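Local coordinates for protein tubulin binding cofactor C (Leishmania major, PDB 5AJ8) that probably acts as a chaperone in tubulin folding, this chain being the C-terminal domain of a longer protein, at residues I23-G28 with Y40-A45; A61-R66 with G124-T129; V29-C34 with A48-C53; N11-S16 with T172-S177; D74-C79 with Y96-G101. The protein carries 1 engineered substitution. One frame throughout, in Å; residues are numbered along the deposited sequence. Where two conformers were deposited one is given.

The chain coils as a right-handed parallel beta-helix, the fold of the C-CAP/cofactor C family, and its contacts run from neighbouring coils to distant parts of the chain. Interaction 4 is the widest closure: 11-16, the edge strand near the N terminus, meets 172-177 at the end of the model, and every other contact falls between them. Interactions 1 and 3 cross, since 23-28, 29-34, 40-45 and 48-53 alternate; each joins one coil to the next. Interaction 2 then opens at 61-66 and closes at 124-129 beyond helix 116-122. Within that loop, interaction 5 ties strand 73-79 to the 3-10 turn 96-98.

Interaction 1: I23-G28 with Y40-A45; sequences ISHSKG and YCLPIA
I23 and C41 form a parallel bridge whose two side chains lie on the same face of the sheet. The sulfur comes up beside the isoleucine, with C41 SG 3.8 Å from I23 CB and close to CD1 as well. Past this bridge the strand pairing gives way to two loops that run alongside one another in successive coils, and the side chains interlock in a different way. L42 extends from its backbone toward the opposite loop, where its CD1 lies 3.6 Å from CD2 of the H25 imidazole and also touches S24 OG; the leucine and histidine side chains cross obliquely. On the other side of P43, I44 divides its branches. Its CG2, anti to the backbone N, approaches S26 O at 3.4 Å, whereas the CG1 arm, bent at chi2 (-60°), brings CD1 to within 3.6 Å of S24 O. Two methyl groups of one side chain thus meet two carbonyls of the 23-28 loop.

Backbone bonds hold this register. I23 N gives to Y40 O at 2.9 Å, L42 N to I23 O at 3.0 Å and, after the turn, A45 N to S26 O at 2.9 Å. The last of these shows that the coils draw together again before the next strand.

I23 and I44 also pack on V29 of strand 28-35, and I23 reaches Y13 of strand 11-17. Helix 116-122 covers the other loop through W119, which touches L42 and P43, so the corner is wedged between sheet and helix.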
# COMPACT_ATOMS: atom_id res chain seq x y z
N ILE A 23 9.76 2.98 -0.53
CA ILE A 23 10.02 1.54 -0.44
C ILE A 23 10.22 1.01 -1.85
O ILE A 23 9.28 1.04 -2.66
CB ILE A 23 8.86 0.85 0.28
CG1 ILE A 23 8.83 1.46 1.72
CG2 ILE A 23 8.99 -0.68 0.26
CD1 ILE A 23 8.00 0.74 2.75
N SER A 24 11.41 0.55 -2.17
CA SER A 24 11.67 0.08 -3.55
C SER A 24 11.02 -1.30 -3.80
O SER A 24 10.50 -1.93 -2.88
CB SER A 24 13.17 0.08 -3.89
OG SER A 24 13.38 0.01 -5.29
N HIS A 25 11.03 -1.72 -5.05
CA HIS A 25 10.45 -3.02 -5.46
C HIS A 25 11.25 -4.17 -4.86
O HIS A 25 12.46 -4.07 -4.73
CB HIS A 25 10.32 -3.18 -6.99
CG HIS A 25 11.51 -2.68 -7.76
ND1 HIS A 25 12.66 -3.42 -7.93
CD2 HIS A 25 11.72 -1.49 -8.38
CE1 HIS A 25 13.53 -2.72 -8.64
NE2 HIS A 25 12.99 -1.54 -8.92
N SER A 26 10.56 -5.23 -4.46
CA SER A 26 11.20 -6.42 -3.89
C SER A 26 10.16 -7.52 -3.89
O SER A 26 9.05 -7.30 -4.36
CB SER A 26 11.68 -6.13 -2.46
OG SER A 26 10.60 -6.09 -1.53
N LYS A 27 10.50 -8.68 -3.31
CA LYS A 27 9.56 -9.81 -3.24
C LYS A 27 8.77 -9.88 -1.93
O LYS A 27 8.04 -10.85 -1.70
CB LYS A 27 10.31 -11.14 -3.41
CG LYS A 27 11.23 -11.22 -4.63
CD LYS A 27 10.46 -11.57 -5.87
CE LYS A 27 11.36 -12.14 -6.96
NZ LYS A 27 10.58 -12.39 -8.21
N GLY A 28 8.94 -8.90 -1.04
CA GLY A 28 8.26 -8.92 0.26
C GLY A 28 8.70 -7.76 1.13
O GLY A 28 9.87 -7.40 1.13
N TYR A 40 5.40 5.58 0.16
CA TYR A 40 5.27 5.33 -1.27
C TYR A 40 6.03 4.07 -1.63
O TYR A 40 7.27 4.06 -1.53
CB TYR A 40 5.84 6.52 -2.03
CG TYR A 40 5.10 7.80 -1.77
CD1 TYR A 40 3.89 8.04 -2.39
CD2 TYR A 40 5.61 8.77 -0.93
CE1 TYR A 40 3.20 9.20 -2.16
CE2 TYR A 40 4.94 9.95 -0.71
CZ TYR A 40 3.73 10.15 -1.32
OH TYR A 40 3.06 11.31 -1.12
N CYS A 41 5.31 3.01 -2.01
CA CYS A 41 5.92 1.74 -2.41
C CYS A 41 5.81 1.47 -3.92
O CYS A 41 4.72 1.47 -4.50
CB CYS A 41 5.30 0.55 -1.69
SG CYS A 41 5.05 0.74 0.10
N LEU A 42 6.96 1.20 -4.54
CA LEU A 42 6.96 0.61 -5.86
C LEU A 42 6.32 -0.79 -5.73
O LEU A 42 6.26 -1.36 -4.64
CB LEU A 42 8.38 0.54 -6.41
CG LEU A 42 9.13 1.87 -6.57
CD1 LEU A 42 10.52 1.67 -7.15
CD2 LEU A 42 8.34 2.87 -7.41
N PRO A 43 5.77 -1.33 -6.83
CA PRO A 43 5.09 -2.63 -6.73
C PRO A 43 5.95 -3.72 -6.10
O PRO A 43 7.09 -3.85 -6.46
CB PRO A 43 4.73 -2.95 -8.20
CG PRO A 43 4.61 -1.60 -8.85
CD PRO A 43 5.65 -0.75 -8.18
N ILE A 44 5.38 -4.47 -5.14
CA ILE A 44 6.05 -5.58 -4.47
C ILE A 44 5.52 -6.89 -5.04
O ILE A 44 4.31 -7.09 -5.09
CB ILE A 44 5.73 -5.54 -2.97
CG1 ILE A 44 6.01 -4.15 -2.38
CG2 ILE A 44 6.48 -6.62 -2.22
CD1 ILE A 44 7.45 -3.72 -2.53
N ALA A 45 6.42 -7.75 -5.50
CA ALA A 45 6.04 -9.00 -6.13
C ALA A 45 5.99 -10.06 -5.05
O ALA A 45 6.73 -11.02 -5.08
CB ALA A 45 7.03 -9.38 -7.23

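Interaction 2: A61-R66 with G124-T129; sequences ACHQLR and GEIEDT
H63 and G124 supply the single strong polar link of this contact. NE2 of the imidazole donates to G124 O at 2.8 Å, with an N-H...O angle of 147°. The acceptor sits at the ring edge, 14° out of its plane, and the approach is nearly along the C=O axis of the glycine. With CG anti to its own carbonyl carbon and beside its backbone N (chi1 -67°), the histidine carries its ring out of the beta-helix corner to meet the loop.

Apolar packing flanks this bond. The I126 and H63 side chains run antiparallel alongside each other, I126 CG1 lying 3.9 Å from H63 CD2. The end of the same arm continues inward, placing I126 CD1 3.5 Å from C62 O. I126 also rests on V120, so its side chain lies between helix 116-122 and the coil.

A third, looser kind of relation is electrostatic. The carboxylate of E125 stays apart from the ring, with OE1 5.1 Å from H63 NE2, and its OE2 makes a long, weak ion pair with K27. E125 is where the chain leaves helical conformation; its positive phi turns the chain after G124, which probably helps to bring I126 back to the coil.

Donation from NE2 places a proton on that nitrogen. The carbonyl just beyond the end of a helix is probably a somewhat enriched acceptor, and the nearby carboxylate may modestly favour a protonated imidazole. One directed bond beside an apolar contact therefore docks the helix-to-helix loop on the corner between strands 56-62 and 64-68.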
# COMPACT_ATOMS: atom_id res chain seq x y z
N ALA A 61 1.36 -1.47 -4.17
CA ALA A 61 0.90 -2.58 -4.97
C ALA A 61 1.60 -3.85 -4.47
O ALA A 61 2.81 -3.82 -4.20
CB ALA A 61 1.21 -2.35 -6.45
N CYS A 62 0.86 -4.96 -4.40
CA CYS A 62 1.37 -6.21 -3.87
C CYS A 62 0.49 -7.40 -4.20
O CYS A 62 -0.62 -7.23 -4.71
CB CYS A 62 1.56 -6.10 -2.35
SG CYS A 62 0.06 -5.61 -1.46
N HIS A 63 1.00 -8.61 -3.98
CA HIS A 63 0.22 -9.84 -4.16
C HIS A 63 -0.73 -10.14 -3.01
O HIS A 63 -1.91 -10.55 -3.21
CB HIS A 63 1.17 -11.02 -4.30
CG HIS A 63 1.99 -11.00 -5.52
ND1 HIS A 63 2.76 -12.07 -5.92
CD2 HIS A 63 2.18 -10.03 -6.45
CE1 HIS A 63 3.40 -11.75 -7.03
NE2 HIS A 63 3.06 -10.52 -7.37
N GLN A 64 -0.23 -9.93 -1.78
CA GLN A 64 -1.03 -10.01 -0.56
C GLN A 64 -0.74 -8.81 0.33
O GLN A 64 0.39 -8.33 0.36
CB GLN A 64 -0.73 -11.29 0.20
CG GLN A 64 -1.02 -12.56 -0.57
CD GLN A 64 0.18 -13.09 -1.32
OE1 GLN A 64 1.30 -12.69 -1.07
NE2 GLN A 64 -0.06 -13.96 -2.27
N LEU A 65 -1.76 -8.32 1.03
CA LEU A 65 -1.64 -7.19 1.93
C LEU A 65 -2.25 -7.56 3.27
O LEU A 65 -3.39 -7.99 3.34
CB LEU A 65 -2.33 -5.94 1.38
CG LEU A 65 -2.29 -4.67 2.24
CD1 LEU A 65 -0.88 -4.26 2.60
CD2 LEU A 65 -3.00 -3.50 1.55
N ARG A 66 -1.47 -7.44 4.34
CA ARG A 66 -2.00 -7.66 5.68
C ARG A 66 -1.61 -6.54 6.63
O ARG A 66 -0.47 -6.11 6.69
CB ARG A 66 -1.55 -9.02 6.23
CG ARG A 66 -2.10 -9.30 7.62
CD ARG A 66 -2.34 -10.78 7.86
NE ARG A 66 -2.94 -11.07 9.18
CZ ARG A 66 -3.44 -12.26 9.52
NH1 ARG A 66 -3.46 -13.27 8.65
NH2 ARG A 66 -3.91 -12.45 10.73
N GLY A 124 5.33 -5.40 -10.46
CA GLY A 124 4.60 -6.16 -9.45
C GLY A 124 4.34 -7.61 -9.77
O GLY A 124 3.99 -8.41 -8.89
N GLU A 125 4.44 -7.97 -11.04
CA GLU A 125 4.17 -9.32 -11.51
C GLU A 125 2.73 -9.78 -11.22
O GLU A 125 2.50 -10.93 -10.89
CB GLU A 125 5.19 -10.32 -10.94
CG GLU A 125 6.63 -10.04 -11.39
CD GLU A 125 7.68 -10.86 -10.67
OE1 GLU A 125 7.35 -11.78 -9.88
OE2 GLU A 125 8.87 -10.60 -10.89
N ILE A 126 1.77 -8.87 -11.33
CA ILE A 126 0.37 -9.25 -11.27
C ILE A 126 -0.04 -9.31 -12.72
O ILE A 126 -0.05 -8.30 -13.40
CB ILE A 126 -0.50 -8.25 -10.49
CG1 ILE A 126 0.04 -8.12 -9.06
CG2 ILE A 126 -1.97 -8.65 -10.53
CD1 ILE A 126 -0.78 -7.23 -8.16
N GLU A 127 -0.35 -10.51 -13.20
CA GLU A 127 -0.69 -10.71 -14.60
C GLU A 127 -2.09 -10.18 -14.90
O GLU A 127 -2.28 -9.48 -15.90
CB GLU A 127 -0.55 -12.19 -15.01
CG GLU A 127 -1.03 -12.47 -16.43
CD GLU A 127 -0.58 -13.83 -16.99
OE1 GLU A 127 -0.63 -14.85 -16.27
OE2 GLU A 127 -0.21 -13.87 -18.18
N ASP A 128 -3.07 -10.49 -14.04
CA ASP A 128 -4.45 -10.10 -14.32
C ASP A 128 -4.79 -8.74 -13.69
O ASP A 128 -5.46 -8.68 -12.65
CB ASP A 128 -5.44 -11.17 -13.85
CG ASP A 128 -6.85 -10.95 -14.39
OD1 ASP A 128 -7.13 -9.86 -14.99
OD2 ASP A 128 -7.68 -11.87 -14.24
N THR A 129 -4.34 -7.67 -14.33
CA THR A 129 -4.51 -6.32 -13.84
C THR A 129 -6.00 -5.86 -13.85
O THR A 129 -6.43 -5.18 -12.91
CB THR A 129 -3.62 -5.32 -14.60
OG1 THR A 129 -3.84 -5.46 -16.00
CG2 THR A 129 -2.12 -5.58 -14.32

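Interaction 3: V29-C34 with A48-C53; sequences VFINGC and AFLSNC
F30 and F49 side chains, from adjacent parallel strands, cross at a slant, F30 CD2 lying 3.9 Å from F49 CB. F30 was modelled in two conformers, so this detail is provisional. The other flat group is the carboxamide of N32, which lies on the same face of the sheet. Its CG is anti to the backbone N (chi1 -177°), a setting that brings the amide across to S51. There ND2 donates to S51 O at 3.3 Å from above the carbonyl plane, 67° out of it, and more weakly to S51 OG at 3.0 Å.

The opposite face is lined by V29 and I31 facing A48 and L50. V29 CG2 touches A48 CB at 3.7 Å, while I31 CB lies beside L50 CG at 4.1 Å.

Between the faces runs the regular parallel ladder. F49 N bonds to V29 O, I31 N to F49 O at 2.8 Å, S51 N to I31 O, and G33 N to S51 O. G33 and N52 then adopt matching positive-phi conformations, and both coils turn at the same level. Beyond the turn C34 and C53 come together, C34 CB lying 4.0 Å from C53 SG, with a weak bond from C34 N to that sulfur at 3.6 Å.

S51 O accepts from two donors. G33 N approaches almost head-on and the asparagine amide comes from above, so one carbonyl receives a backbone and a side-chain donor. The side-chain bond adds to the backbone ladder at the point where the strands end and the coils turn, while the V29 and I31 face, packed also against I23, keeps to apolar chemistry.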
# COMPACT_ATOMS: atom_id res chain seq x y z
N VAL A 29 7.75 -7.14 1.82
CA VAL A 29 8.06 -6.09 2.77
C VAL A 29 7.30 -6.24 4.09
O VAL A 29 6.17 -6.79 4.16
CB VAL A 29 7.87 -4.65 2.20
CG1 VAL A 29 8.71 -4.46 0.95
CG2 VAL A 29 6.42 -4.35 1.89
N PHE A 30 7.95 -5.75 5.14
CA PHE A 30 7.39 -5.65 6.48
C PHE A 30 7.64 -4.22 6.92
O PHE A 30 8.78 -3.78 6.93
CB PHE A 30 8.17 -6.55 7.46
CG PHE A 30 8.01 -8.01 7.19
CD1 PHE A 30 8.90 -8.65 6.34
CD2 PHE A 30 6.98 -8.75 7.78
CE1 PHE A 30 8.77 -10.01 6.08
CE2 PHE A 30 6.85 -10.11 7.53
CZ PHE A 30 7.75 -10.73 6.67
N ILE A 31 6.58 -3.53 7.32
CA ILE A 31 6.68 -2.15 7.78
C ILE A 31 6.10 -2.09 9.20
O ILE A 31 4.92 -2.42 9.42
CB ILE A 31 5.90 -1.19 6.88
CG1 ILE A 31 6.45 -1.24 5.46
CG2 ILE A 31 6.02 0.23 7.41
CD1 ILE A 31 5.52 -0.66 4.43
N ASN A 32 6.95 -1.72 10.15
CA ASN A 32 6.61 -1.76 11.56
C ASN A 32 6.79 -0.39 12.20
O ASN A 32 7.84 0.22 12.07
CB ASN A 32 7.50 -2.78 12.26
CG ASN A 32 7.17 -2.95 13.72
OD1 ASN A 32 8.07 -3.04 14.55
ND2 ASN A 32 5.88 -2.96 14.06
N GLY A 33 5.75 0.06 12.88
CA GLY A 33 5.86 1.18 13.80
C GLY A 33 6.10 2.52 13.16
O GLY A 33 6.84 3.32 13.70
N CYS A 34 5.47 2.79 12.02
CA CYS A 34 5.59 4.09 11.37
C CYS A 34 4.37 4.97 11.70
O CYS A 34 3.25 4.47 11.84
CB CYS A 34 5.73 3.93 9.86
SG CYS A 34 7.20 3.03 9.41
N ALA A 48 2.99 -7.71 1.51
CA ALA A 48 3.29 -6.52 2.29
C ALA A 48 2.54 -6.66 3.62
O ALA A 48 1.34 -6.94 3.63
CB ALA A 48 2.84 -5.28 1.55
N PHE A 49 3.26 -6.51 4.71
CA PHE A 49 2.71 -6.61 6.06
C PHE A 49 3.01 -5.32 6.81
O PHE A 49 4.17 -4.95 6.94
CB PHE A 49 3.30 -7.81 6.77
CG PHE A 49 2.70 -8.08 8.12
CD1 PHE A 49 1.56 -8.85 8.24
CD2 PHE A 49 3.29 -7.59 9.26
CE1 PHE A 49 1.01 -9.12 9.49
CE2 PHE A 49 2.75 -7.85 10.51
CZ PHE A 49 1.61 -8.60 10.62
N LEU A 50 1.97 -4.60 7.23
CA LEU A 50 2.13 -3.41 8.07
C LEU A 50 1.63 -3.72 9.50
O LEU A 50 0.56 -4.30 9.67
CB LEU A 50 1.37 -2.22 7.50
CG LEU A 50 1.84 -1.64 6.16
CD1 LEU A 50 1.31 -2.43 4.97
CD2 LEU A 50 1.40 -0.19 6.04
N SER A 51 2.41 -3.32 10.50
CA SER A 51 1.99 -3.48 11.88
C SER A 51 2.28 -2.24 12.73
O SER A 51 3.30 -1.58 12.56
CB SER A 51 2.67 -4.70 12.51
OG SER A 51 4.07 -4.58 12.36
N ASN A 52 1.37 -1.95 13.62
CA ASN A 52 1.54 -0.86 14.56
C ASN A 52 1.85 0.48 13.89
O ASN A 52 2.69 1.23 14.34
CB ASN A 52 2.63 -1.22 15.57
CG ASN A 52 2.34 -2.54 16.27
OD1 ASN A 52 3.20 -3.43 16.34
ND2 ASN A 52 1.13 -2.68 16.79
N CYS A 53 1.17 0.75 12.78
CA CYS A 53 1.30 2.02 12.11
C CYS A 53 0.07 2.86 12.41
O CYS A 53 -1.03 2.33 12.49
CB CYS A 53 1.44 1.84 10.60
SG CYS A 53 2.97 1.04 10.09

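Interaction 4: N11-S16 with T172-S177; sequences NVYGPS and TLPSSS
A classic beta bulge joins V12 of the edge strand to S175 and S176 of the C-terminal segment, both of which face the valine; V12 and S176 form a single antiparallel hydrogen-bonded pair. V12 N donates to S176 O at 3.1 Å from above the carbonyl plane, and V12 O receives S175 N at 2.7 Å. S175 adds a side-chain bond, its hydroxyl OG giving to G14 O at 2.9 Å, so the pairing carries on just past V12.

Y13 provides the apolar side. P174 CB lies 4.1 Å above one face of the phenol ring, offset toward the rim, and T172 O stands at the ring edge, in plane, 3.4 Å from Y13 CE2. A water donates to T172 O at 2.7 Å and comes within 2.5 Å of Y13 OH, a short and therefore doubtful approach. Y13 CG lies anti to the carbonyl carbon (chi1 -63°), which lays the ring alongside the proline.

Strand 11-17 is outermost in its parallel sheet. Its other edge bonds to strand 28-35, while Y13 also touches V29 and I23. T172 OG1 bonds to F22 N, so the C-terminal segment is pinned to strand 21-23 as well.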
# COMPACT_ATOMS: atom_id res chain seq x y z
N ASN A 11 12.24 -7.44 3.04
CA ASN A 11 12.77 -6.18 3.57
C ASN A 11 11.93 -5.63 4.70
O ASN A 11 10.71 -5.55 4.58
CB ASN A 11 12.87 -5.13 2.45
CG ASN A 11 13.98 -5.44 1.46
OD1 ASN A 11 15.08 -5.87 1.82
ND2 ASN A 11 13.69 -5.19 0.19
N VAL A 12 12.58 -5.25 5.80
CA VAL A 12 11.91 -4.69 6.97
C VAL A 12 12.18 -3.18 7.03
O VAL A 12 13.34 -2.76 6.88
CB VAL A 12 12.41 -5.34 8.26
CG1 VAL A 12 11.72 -4.71 9.48
CG2 VAL A 12 12.19 -6.84 8.24
N TYR A 13 11.14 -2.39 7.26
CA TYR A 13 11.24 -0.93 7.34
C TYR A 13 10.59 -0.41 8.61
O TYR A 13 9.77 -1.09 9.22
CB TYR A 13 10.53 -0.25 6.17
CG TYR A 13 11.11 -0.59 4.82
CD1 TYR A 13 10.68 -1.72 4.14
CD2 TYR A 13 12.08 0.21 4.24
CE1 TYR A 13 11.21 -2.05 2.90
CE2 TYR A 13 12.62 -0.11 3.00
CZ TYR A 13 12.19 -1.25 2.34
OH TYR A 13 12.68 -1.59 1.11
N GLY A 14 10.95 0.81 8.98
CA GLY A 14 10.55 1.43 10.24
C GLY A 14 11.26 0.82 11.44
O GLY A 14 12.11 -0.07 11.30
N PRO A 15 10.92 1.31 12.65
CA PRO A 15 9.98 2.39 12.92
C PRO A 15 10.53 3.74 12.51
O PRO A 15 11.73 3.93 12.47
CB PRO A 15 9.79 2.32 14.44
CG PRO A 15 10.98 1.62 14.95
CD PRO A 15 11.31 0.62 13.88
N SER A 16 9.62 4.64 12.20
CA SER A 16 9.93 5.95 11.70
C SER A 16 8.71 6.85 11.87
O SER A 16 7.58 6.41 11.68
CB SER A 16 10.28 5.83 10.22
OG SER A 16 10.61 7.09 9.67
N THR A 172 14.30 4.49 0.69
CA THR A 172 14.56 4.31 2.11
C THR A 172 15.35 3.02 2.29
O THR A 172 15.01 1.97 1.72
CB THR A 172 13.25 4.23 2.91
OG1 THR A 172 12.45 5.39 2.69
CG2 THR A 172 13.53 4.08 4.39
N LEU A 173 16.41 3.08 3.08
CA LEU A 173 17.25 1.91 3.34
C LEU A 173 16.51 0.99 4.32
O LEU A 173 16.04 1.45 5.35
CB LEU A 173 18.59 2.36 3.94
CG LEU A 173 19.61 1.31 4.39
CD1 LEU A 173 20.15 0.50 3.22
CD2 LEU A 173 20.76 1.98 5.16
N PRO A 174 16.38 -0.31 3.98
CA PRO A 174 15.72 -1.22 4.93
C PRO A 174 16.46 -1.29 6.26
O PRO A 174 17.69 -1.16 6.29
CB PRO A 174 15.77 -2.59 4.23
CG PRO A 174 16.09 -2.30 2.80
CD PRO A 174 16.80 -0.98 2.74
N SER A 175 15.71 -1.47 7.33
CA SER A 175 16.26 -1.67 8.68
C SER A 175 16.96 -3.02 8.79
O SER A 175 17.98 -3.15 9.47
CB SER A 175 15.14 -1.58 9.72
OG SER A 175 14.32 -0.44 9.49
N SER A 176 16.41 -4.02 8.10
CA SER A 176 17.05 -5.32 8.01
C SER A 176 16.54 -6.09 6.80
O SER A 176 15.68 -5.60 6.08
CB SER A 176 16.85 -6.13 9.31
OG SER A 176 15.54 -6.65 9.44
N SER A 177 17.11 -7.28 6.59
CA SER A 177 16.66 -8.19 5.53
C SER A 177 17.14 -9.62 5.79
O SER A 177 17.08 -10.11 6.92
CB SER A 177 17.15 -7.72 4.17
OG SER A 177 16.83 -8.67 3.17
O HOH W 1 13.60 0.40 -0.02

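Interaction 5: D74-C79 with Y96-G101; sequences DMYVWC and YRCWVG. Engineered in segment 74-79: M75 (natural residue Leu).
Y96 packs its CB 3.7 Å from W78 CB, close to the plane of the indole and at its edge. The tyrosine ring then leads away from the strand; CG is anti to the backbone N (chi1 -172°), and ring atom CD1 passes 3.7 Å from Y76 O, which lies at the ring edge. Two residues on, C98 points back. Its CB meets Y76 CD2 at 3.6 Å and its sulfur makes a sulfur-aromatic contact, with SG 4.7 Å from the centre of the Y76 ring in an oblique position, 66° off the ring normal. Y76 and W78 thus reach the turn from alternate positions of one strand, while V77 between them faces the other way.

A water completes this shell. It donates to V77 O at 2.7 Å and accepts a weak bond from Y96 N at 3.3 Å.

Further out, each aromatic group has its polar end held by other parts of the chain: Y96 OH by C41 O, Y76 OH by R162 N, and W78 NE1 by T132 OG1. Y76 is also stacked on Y59, and W78 is covered by A117 and V120 of helix 116-122. Within the turn, W99 N bonds to Y96 O at 2.9 Å, consistent with the 3-10 geometry that sets both Y96 and C98 against the strand.

Direct contact between the two segments is therefore carried by packing and the cysteine sulfur, while the polar ends of the aromatic side chains find their partners outside the contact. The bridging water lets the buried backbone groups of V77 and Y96 share a partner where the strand pairing of the sheet comes to an end.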
# COMPACT_ATOMS: atom_id res chain seq x y z
N ASP A 74 -4.75 5.71 5.59
CA ASP A 74 -5.40 5.79 4.28
C ASP A 74 -4.57 4.91 3.36
O ASP A 74 -3.39 5.19 3.13
CB ASP A 74 -5.51 7.22 3.76
CG ASP A 74 -6.54 8.07 4.51
OD1 ASP A 74 -7.36 7.52 5.28
OD2 ASP A 74 -6.48 9.33 4.37
N MSE A 75 -5.17 3.83 2.87
CA MSE A 75 -4.46 2.79 2.10
C MSE A 75 -4.84 2.87 0.64
O MSE A 75 -6.00 2.58 0.29
CB MSE A 75 -4.85 1.39 2.63
CG MSE A 75 -4.52 1.04 4.08
SE MSE A 75 -2.63 1.27 4.49
CE MSE A 75 -2.01 0.02 3.10
N TYR A 76 -3.90 3.23 -0.23
CA TYR A 76 -4.11 3.29 -1.68
C TYR A 76 -3.46 2.07 -2.32
O TYR A 76 -2.24 1.98 -2.46
CB TYR A 76 -3.55 4.60 -2.26
CG TYR A 76 -4.24 5.84 -1.70
CD1 TYR A 76 -3.82 6.44 -0.52
CD2 TYR A 76 -5.33 6.37 -2.34
CE1 TYR A 76 -4.45 7.58 -0.01
CE2 TYR A 76 -5.98 7.49 -1.85
CZ TYR A 76 -5.54 8.09 -0.69
OH TYR A 76 -6.22 9.20 -0.22
N VAL A 77 -4.31 1.13 -2.72
CA VAL A 77 -3.92 -0.25 -2.85
C VAL A 77 -4.26 -0.85 -4.23
O VAL A 77 -5.37 -0.67 -4.75
CB VAL A 77 -4.65 -1.06 -1.73
CG1 VAL A 77 -4.48 -2.56 -1.92
CG2 VAL A 77 -4.15 -0.64 -0.37
N TRP A 78 -3.30 -1.59 -4.79
CA TRP A 78 -3.56 -2.51 -5.91
C TRP A 78 -3.05 -3.87 -5.45
O TRP A 78 -1.85 -4.10 -5.36
CB TRP A 78 -2.85 -2.05 -7.19
CG TRP A 78 -3.34 -2.74 -8.49
CD1 TRP A 78 -3.63 -4.07 -8.68
CD2 TRP A 78 -3.55 -2.10 -9.75
NE1 TRP A 78 -4.04 -4.28 -9.98
CE2 TRP A 78 -3.99 -3.09 -10.66
CE3 TRP A 78 -3.45 -0.78 -10.19
CZ2 TRP A 78 -4.30 -2.79 -11.99
CZ3 TRP A 78 -3.77 -0.48 -11.50
CH2 TRP A 78 -4.20 -1.48 -12.39
N CYS A 79 -3.98 -4.75 -5.15
CA CYS A 79 -3.66 -6.04 -4.57
C CYS A 79 -4.22 -7.18 -5.38
O CYS A 79 -5.37 -7.12 -5.78
CB CYS A 79 -4.23 -6.13 -3.16
SG CYS A 79 -3.48 -7.47 -2.20
N TYR A 96 -4.49 2.55 -6.00
CA TYR A 96 -3.06 2.86 -6.17
C TYR A 96 -2.81 3.94 -7.24
O TYR A 96 -1.82 4.69 -7.18
CB TYR A 96 -2.35 1.56 -6.56
CG TYR A 96 -0.85 1.53 -6.63
CD1 TYR A 96 -0.07 1.82 -5.51
CD2 TYR A 96 -0.20 1.17 -7.80
CE1 TYR A 96 1.30 1.74 -5.55
CE2 TYR A 96 1.17 1.09 -7.86
CZ TYR A 96 1.92 1.38 -6.73
OH TYR A 96 3.29 1.29 -6.79
N ARG A 97 -3.72 4.01 -8.20
CA ARG A 97 -3.64 5.01 -9.25
C ARG A 97 -3.63 6.48 -8.70
O ARG A 97 -3.21 7.38 -9.41
CB ARG A 97 -4.76 4.80 -10.28
CG ARG A 97 -6.15 5.02 -9.75
CD ARG A 97 -7.22 4.77 -10.81
NE ARG A 97 -8.55 4.86 -10.21
CZ ARG A 97 -9.34 3.83 -9.88
NH1 ARG A 97 -8.98 2.57 -10.13
NH2 ARG A 97 -10.54 4.07 -9.33
N CYS A 98 -4.08 6.69 -7.45
CA CYS A 98 -3.94 8.00 -6.81
C CYS A 98 -2.48 8.44 -6.65
O CYS A 98 -2.22 9.62 -6.45
CB CYS A 98 -4.63 8.03 -5.43
SG CYS A 98 -6.41 7.80 -5.59
N TRP A 99 -1.53 7.50 -6.68
CA TRP A 99 -0.13 7.92 -6.72
C TRP A 99 0.26 8.27 -8.15
O TRP A 99 0.89 7.48 -8.85
CB TRP A 99 0.81 6.87 -6.11
CG TRP A 99 2.25 7.34 -6.06
CD1 TRP A 99 2.70 8.64 -6.09
CD2 TRP A 99 3.40 6.52 -5.95
NE1 TRP A 99 4.05 8.67 -5.99
CE2 TRP A 99 4.52 7.38 -5.90
CE3 TRP A 99 3.61 5.14 -5.88
CZ2 TRP A 99 5.82 6.90 -5.80
CZ3 TRP A 99 4.91 4.68 -5.75
CH2 TRP A 99 5.98 5.54 -5.72
N VAL A 100 -0.16 9.47 -8.57
CA VAL A 100 0.11 9.99 -9.90
C VAL A 100 1.62 10.08 -10.12
O VAL A 100 2.09 9.82 -11.23
CB VAL A 100 -0.54 11.38 -10.12
CG1 VAL A 100 -0.21 11.90 -11.52
CG2 VAL A 100 -2.06 11.31 -9.96
N GLY A 101 2.37 10.40 -9.09
CA GLY A 101 3.84 10.55 -9.20
C GLY A 101 4.64 9.31 -9.54
O GLY A 101 5.79 9.41 -9.97
O HOH W 2 -5.96 -0.14 -7.33